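Local coordinates for flagellar motor switch protein fliG (Aquifex aeolicus, PDB 3HJL), which probably forms part of the rotor-mounted switch complex (C ring) at the flagellar base, contacting the motor components that determine the direction of rotation, at residues 120-125 against 150-155; 198-203 against 230-235. All coordinates share one frame; numbering follows the deposited sequence.

Interactions 1 and 2 lie in different helical parts of an elongated, strand-free chain, their centres 42 Å apart and their nearest atoms about 24 Å apart, so they share no element. Interaction 1, in the middle domain, is the more buried: two of its three touching residues are buried, although it covers just 140 Å². Interaction 2 covers 203 Å² but is only partly buried. Neither has a hydrogen bond between its segments. The chemistry differs accordingly: 120-125 meets the turn in 150-155 through an alanine methyl against an asparagine methylene, and a leucine methyl near a backbone carbonyl, whereas 198-203 meets 230-235 through a threonine methyl beside a guanidinium, with an ion pair nearby.

Interaction 1. Residues 120-125 against 150-155; sequences ILASLL and QNLPEE
Ala122 O is met across the contact by Leu152 CD2 at 3.7 Å, with a C-O-CD2 angle of about 114°, and within its own helix it takes a weak hydrogen bond from Leu125 N. The setting is the all-helical middle domain of FliG, a protein whose helices build an armadillo-type superhelix: helix 118-125 packs at Ala122 against the connection between helices 142-150 and 154-166.

Backbone proximity supports this reading, since the CA atoms of Ala122 and Asn151 are 5.8 Å apart and a side chain no larger than a methyl lies on the helix at that point. Ala122 CB points at the turn and stops 3.5 Å from Asn151 CB, with Asn151 O at 3.8 Å from that methyl. Asn151 thus contributes its methylene and backbone. Its CG lies beside its own backbone N (chi1 -72°), and its amide nitrogen ND2 hydrogen-bonds to Glu147 O in the preceding helix, which accounts for the polar end being engaged there and not across the contact.

Leu152 supplies the apolar half. Its chain runs extended toward CD1 (chi2 174°), and the other branch, CD2, is the one turned to helix 118-125, 4.3 Å from Ala122 CB. Ile148 of helix 142-150 also touches the Ala122 side chain, and Leu152 touches Lys126 as well. Pro153, the N-cap residue, then starts helix 154-166, which carries Arg163 of the EHPQR motif; the side chains of Leu152 and Arg163 are about 11 Å apart. The two leucine branches differ clearly in their approach: CD1 of Leu152 stays 5.9 Å from Ala122 O.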
loop_
_atom_site.group_PDB
_atom_site.type_symbol
_atom_site.label_atom_id
_atom_site.label_comp_id
_atom_site.label_asym_id
_atom_site.label_seq_id
_atom_site.Cartn_x
_atom_site.Cartn_y
_atom_site.Cartn_z
ATOM N N ILE A 120 14.989 -13.731 12.126
ATOM C CA ILE A 120 14.549 -12.437 11.606
ATOM C C ILE A 120 13.268 -11.971 12.309
ATOM O O ILE A 120 13.164 -10.808 12.699
ATOM C CB ILE A 120 14.346 -12.481 10.056
ATOM C CG1 ILE A 120 15.700 -12.739 9.351
ATOM C CG2 ILE A 120 13.698 -11.172 9.558
ATOM C CD1 ILE A 120 15.595 -13.003 7.874
ATOM N N LEU A 121 12.320 -12.889 12.503
ATOM C CA LEU A 121 11.075 -12.580 13.215
ATOM C C LEU A 121 11.350 -12.230 14.688
ATOM O O LEU A 121 10.808 -11.256 15.196
ATOM C CB LEU A 121 10.075 -13.742 13.100
ATOM C CG LEU A 121 9.581 -14.111 11.684
ATOM C CD1 LEU A 121 8.710 -15.342 11.681
ATOM C CD2 LEU A 121 8.838 -12.985 11.045
ATOM N N ALA A 122 12.201 -13.015 15.357
ATOM C CA ALA A 122 12.610 -12.740 16.749
ATOM C C ALA A 122 13.262 -11.366 16.874
ATOM O O ALA A 122 12.917 -10.589 17.762
ATOM C CB ALA A 122 13.573 -13.824 17.252
ATOM N N SER A 123 14.163 -11.059 15.941
ATOM C CA SER A 123 14.855 -9.760 15.882
ATOM C C SER A 123 13.899 -8.579 15.717
ATOM O O SER A 123 14.029 -7.579 16.413
ATOM C CB SER A 123 15.865 -9.761 14.734
ATOM O OG SER A 123 16.611 -8.563 14.720
ATOM N N LEU A 124 12.942 -8.703 14.799
ATOM C CA LEU A 124 11.904 -7.668 14.601
ATOM C C LEU A 124 10.899 -7.549 15.751
ATOM O O LEU A 124 10.251 -6.513 15.894
ATOM C CB LEU A 124 11.117 -7.924 13.303
ATOM C CG LEU A 124 11.850 -7.700 11.979
ATOM C CD1 LEU A 124 10.979 -8.140 10.837
ATOM C CD2 LEU A 124 12.244 -6.232 11.804
ATOM N N LEU A 125 10.724 -8.618 16.530
ATOM C CA LEU A 125 9.719 -8.639 17.601
ATOM C C LEU A 125 10.245 -8.273 18.994
ATOM O O LEU A 125 9.454 -7.874 19.852
ATOM C CB LEU A 125 9.040 -10.014 17.673
ATOM C CG LEU A 125 8.007 -10.404 16.603
ATOM C CD1 LEU A 125 7.666 -11.866 16.781
ATOM C CD2 LEU A 125 6.731 -9.543 16.683
ATOM N N GLN A 150 12.819 -19.294 21.255
ATOM C CA GLN A 150 14.218 -19.693 21.478
ATOM C C GLN A 150 15.258 -18.629 21.078
ATOM O O GLN A 150 16.313 -18.538 21.701
ATOM C CB GLN A 150 14.516 -21.017 20.779
ATOM C CG GLN A 150 13.900 -22.217 21.494
ATOM C CD GLN A 150 14.119 -23.528 20.761
ATOM O OE1 GLN A 150 14.441 -23.545 19.569
ATOM N NE2 GLN A 150 13.942 -24.641 21.476
ATOM N N ASN A 151 14.930 -17.811 20.075
ATOM C CA ASN A 151 15.787 -16.696 19.631
ATOM C C ASN A 151 15.532 -15.343 20.348
ATOM O O ASN A 151 16.122 -14.330 19.971
ATOM C CB ASN A 151 15.645 -16.519 18.114
ATOM C CG ASN A 151 16.308 -17.628 17.342
ATOM O OD1 ASN A 151 17.528 -17.667 17.236
ATOM N ND2 ASN A 151 15.508 -18.514 16.755
ATOM N N LEU A 152 14.629 -15.315 21.333
ATOM C CA LEU A 152 14.396 -14.110 22.135
ATOM C C LEU A 152 15.294 -14.176 23.380
ATOM O O LEU A 152 15.867 -15.233 23.660
ATOM C CB LEU A 152 12.919 -13.993 22.559
ATOM C CG LEU A 152 11.856 -13.623 21.509
ATOM C CD1 LEU A 152 10.467 -13.711 22.118
ATOM C CD2 LEU A 152 12.081 -12.243 20.919
ATOM N N PRO A 153 15.481 -13.033 24.090
ATOM C CA PRO A 153 16.183 -13.066 25.389
ATOM C C PRO A 153 15.408 -13.863 26.441
ATOM O O PRO A 153 14.187 -13.956 26.351
ATOM C CB PRO A 153 16.255 -11.586 25.795
ATOM C CG PRO A 153 16.028 -10.814 24.545
ATOM C CD PRO A 153 15.153 -11.651 23.682
ATOM N N GLU A 154 16.110 -14.320 27.477
ATOM C CA GLU A 154 15.563 -15.256 28.486
ATOM C C GLU A 154 14.359 -14.746 29.285
ATOM O O GLU A 154 13.385 -15.477 29.472
ATOM C CB GLU A 154 16.666 -15.688 29.471
ATOM C CG GLU A 154 17.855 -16.452 28.847
ATOM C CD GLU A 154 17.474 -17.808 28.261
ATOM O OE1 GLU A 154 16.608 -18.499 28.843
ATOM O OE2 GLU A 154 18.066 -18.191 27.227
ATOM N N GLU A 155 14.441 -13.517 29.788
ATOM C CA GLU A 155 13.337 -12.936 30.567
ATOM C C GLU A 155 12.124 -12.608 29.686
ATOM O O GLU A 155 10.996 -12.537 30.185
ATOM C CB GLU A 155 13.794 -11.690 31.341
ATOM C CG GLU A 155 14.847 -11.958 32.446
ATOM C CD GLU A 155 14.271 -12.598 33.727
ATOM O OE1 GLU A 155 14.341 -11.947 34.794
ATOM O OE2 GLU A 155 13.770 -13.744 33.680
#

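Interaction 2. Residues 198-203 against 230-235; sequences EGTAVA and EERIRE
Helix-to-helix packing in the all-helical, armadillo-like architecture of FliG brings the first turn of helix 199-209 against the middle of helix 227-237, the latter in the C-terminal domain. The nearest CA pair is Thr200 and Ile233, 5.0 Å apart, and Thr200 O lies 4.4 Å from Ile233 CA.

Thr200 carries the contact with its methyl branch. CG2 sits beside the backbone N, anti to the carbonyl carbon, while OG1 takes the position between N and C (chi1 48°); this rotation directs CG2 at Arg232. The modelled approach is tight, with Thr200 CG2 3.2 Å from Arg232 NH1, a value whose exactness is doubtful. Sounder evidence is Arg232 CZ, 3.8 Å from the same methyl, which meets the guanidinium from an oblique direction. The two side chains cross at about a right angle. A bend in the arginine chain (chi3 -45°) turns the guanidinium back toward helix 199-209, although the CB of Arg232 does not itself point there. No hydrogen bond crosses the contact, so a methyl simply abuts a charged group.

One turn further on, Ala203 CB also faces helix 227-237, at 4.6 Å from Ile233 CG1, a looser approach. Thr200, Ala203 and Ile233 also touch a crystal neighbour, so lattice contacts may influence the details.

Glu198, the N-cap residue, bridges through OE1 to Lys236 NZ, tying the start of helix 199-209 to helix 227-237. Arg234 leads away from helix 199-209, and its NH1 pairs with Glu230 OE2 at 3.1 Å within helix 227-237. Helix 212-225 backs the arrangement: its Leu219 and Ile222 touch Ile233, and its Glu216 pairs with Arg234, so helix 227-237 is contacted by the two helices immediately before it, 199-209 and 212-225.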
loop_
_atom_site.group_PDB
_atom_site.type_symbol
_atom_site.label_atom_id
_atom_site.label_comp_id
_atom_site.label_asym_id
_atom_site.label_seq_id
_atom_site.Cartn_x
_atom_site.Cartn_y
_atom_site.Cartn_z
ATOM N N GLU A 198 20.948 2.363 -10.234
ATOM C CA GLU A 198 20.174 3.264 -11.087
ATOM C C GLU A 198 19.805 2.517 -12.363
ATOM O O GLU A 198 20.489 2.618 -13.383
ATOM C CB GLU A 198 20.952 4.552 -11.386
ATOM C CG GLU A 198 20.113 5.639 -12.044
ATOM C CD GLU A 198 20.856 6.964 -12.184
ATOM O OE1 GLU A 198 20.277 7.998 -11.793
ATOM O OE2 GLU A 198 22.017 6.977 -12.660
ATOM N N GLY A 199 18.726 1.749 -12.275
ATOM C CA GLY A 199 18.251 0.901 -13.373
ATOM C C GLY A 199 18.053 1.569 -14.723
ATOM O O GLY A 199 18.365 0.973 -15.760
ATOM N N THR A 200 17.515 2.790 -14.719
ATOM C CA THR A 200 17.354 3.572 -15.957
ATOM C C THR A 200 18.709 3.841 -16.633
ATOM O O THR A 200 18.814 3.784 -17.861
ATOM C CB THR A 200 16.633 4.913 -15.694
ATOM O OG1 THR A 200 17.234 5.571 -14.573
ATOM C CG2 THR A 200 15.170 4.676 -15.394
ATOM N N ALA A 201 19.742 4.083 -15.821
ATOM C CA ALA A 201 21.105 4.301 -16.314
ATOM C C ALA A 201 21.719 3.019 -16.868
ATOM O O ALA A 201 22.304 3.027 -17.949
ATOM C CB ALA A 201 21.992 4.876 -15.204
ATOM N N VAL A 202 21.599 1.929 -16.116
ATOM C CA VAL A 202 22.115 0.617 -16.544
ATOM C C VAL A 202 21.445 0.174 -17.862
ATOM O O VAL A 202 22.129 -0.229 -18.804
ATOM C CB VAL A 202 21.913 -0.453 -15.439
ATOM C CG1 VAL A 202 22.323 -1.838 -15.937
ATOM C CG2 VAL A 202 22.707 -0.075 -14.152
ATOM N N ALA A 203 20.118 0.320 -17.932
ATOM C CA ALA A 203 19.345 0.028 -19.147
ATOM C C ALA A 203 19.776 0.906 -20.333
ATOM O O ALA A 203 19.849 0.438 -21.469
ATOM C CB ALA A 203 17.844 0.209 -18.876
ATOM N N GLU A 230 10.022 4.800 -20.825
ATOM C CA GLU A 230 10.795 4.991 -22.060
ATOM C C GLU A 230 11.559 6.305 -22.010
ATOM O O GLU A 230 12.752 6.337 -22.271
ATOM C CB GLU A 230 9.860 5.010 -23.276
ATOM C CG GLU A 230 10.566 5.214 -24.639
ATOM C CD GLU A 230 9.619 5.661 -25.745
ATOM O OE1 GLU A 230 8.852 6.628 -25.540
ATOM O OE2 GLU A 230 9.697 5.088 -26.847
ATOM N N GLU A 231 10.855 7.380 -21.672
ATOM C CA GLU A 231 11.453 8.710 -21.613
ATOM C C GLU A 231 12.549 8.822 -20.557
ATOM O O GLU A 231 13.586 9.421 -20.822
ATOM C CB GLU A 231 10.369 9.781 -21.403
ATOM C CG GLU A 231 10.867 11.229 -21.179
ATOM C CD GLU A 231 11.616 11.836 -22.365
ATOM O OE1 GLU A 231 11.919 13.047 -22.293
ATOM O OE2 GLU A 231 11.883 11.139 -23.366
ATOM N N ARG A 232 12.318 8.252 -19.373
ATOM C CA ARG A 232 13.336 8.244 -18.313
ATOM C C ARG A 232 14.590 7.472 -18.726
ATOM O O ARG A 232 15.697 7.847 -18.336
ATOM C CB ARG A 232 12.770 7.700 -16.994
ATOM C CG ARG A 232 11.779 8.658 -16.338
ATOM C CD ARG A 232 11.326 8.219 -14.946
ATOM N NE ARG A 232 10.971 6.794 -14.867
ATOM C CZ ARG A 232 11.701 5.827 -14.293
ATOM N NH1 ARG A 232 12.867 6.078 -13.684
ATOM N NH2 ARG A 232 11.243 4.575 -14.304
ATOM N N ILE A 233 14.414 6.417 -19.528
ATOM C CA ILE A 233 15.545 5.681 -20.094
ATOM C C ILE A 233 16.308 6.550 -21.101
ATOM O O ILE A 233 17.535 6.638 -21.023
ATOM C CB ILE A 233 15.111 4.354 -20.787
ATOM C CG1 ILE A 233 14.577 3.349 -19.761
ATOM C CG2 ILE A 233 16.295 3.717 -21.516
ATOM C CD1 ILE A 233 13.835 2.188 -20.386
ATOM N N ARG A 234 15.579 7.207 -22.013
ATOM C CA ARG A 234 16.197 8.056 -23.054
ATOM C C ARG A 234 16.979 9.235 -22.472
ATOM O O ARG A 234 17.983 9.644 -23.042
ATOM C CB ARG A 234 15.160 8.595 -24.050
ATOM C CG ARG A 234 14.346 7.537 -24.792
ATOM C CD ARG A 234 13.603 8.134 -25.988
ATOM N NE ARG A 234 14.156 7.644 -27.258
ATOM C CZ ARG A 234 13.693 6.597 -27.956
ATOM N NH1 ARG A 234 12.609 5.902 -27.568
ATOM N NH2 ARG A 234 14.310 6.245 -29.079
ATOM N N GLU A 235 16.480 9.808 -21.374
ATOM C CA GLU A 235 17.199 10.853 -20.624
ATOM C C GLU A 235 18.598 10.384 -20.187
ATOM O O GLU A 235 19.562 11.145 -20.255
ATOM C CB GLU A 235 16.390 11.281 -19.394
ATOM C CG GLU A 235 15.169 12.144 -19.727
ATOM C CD GLU A 235 14.294 12.460 -18.512
ATOM O OE1 GLU A 235 14.551 11.910 -17.413
ATOM O OE2 GLU A 235 13.345 13.267 -18.664
#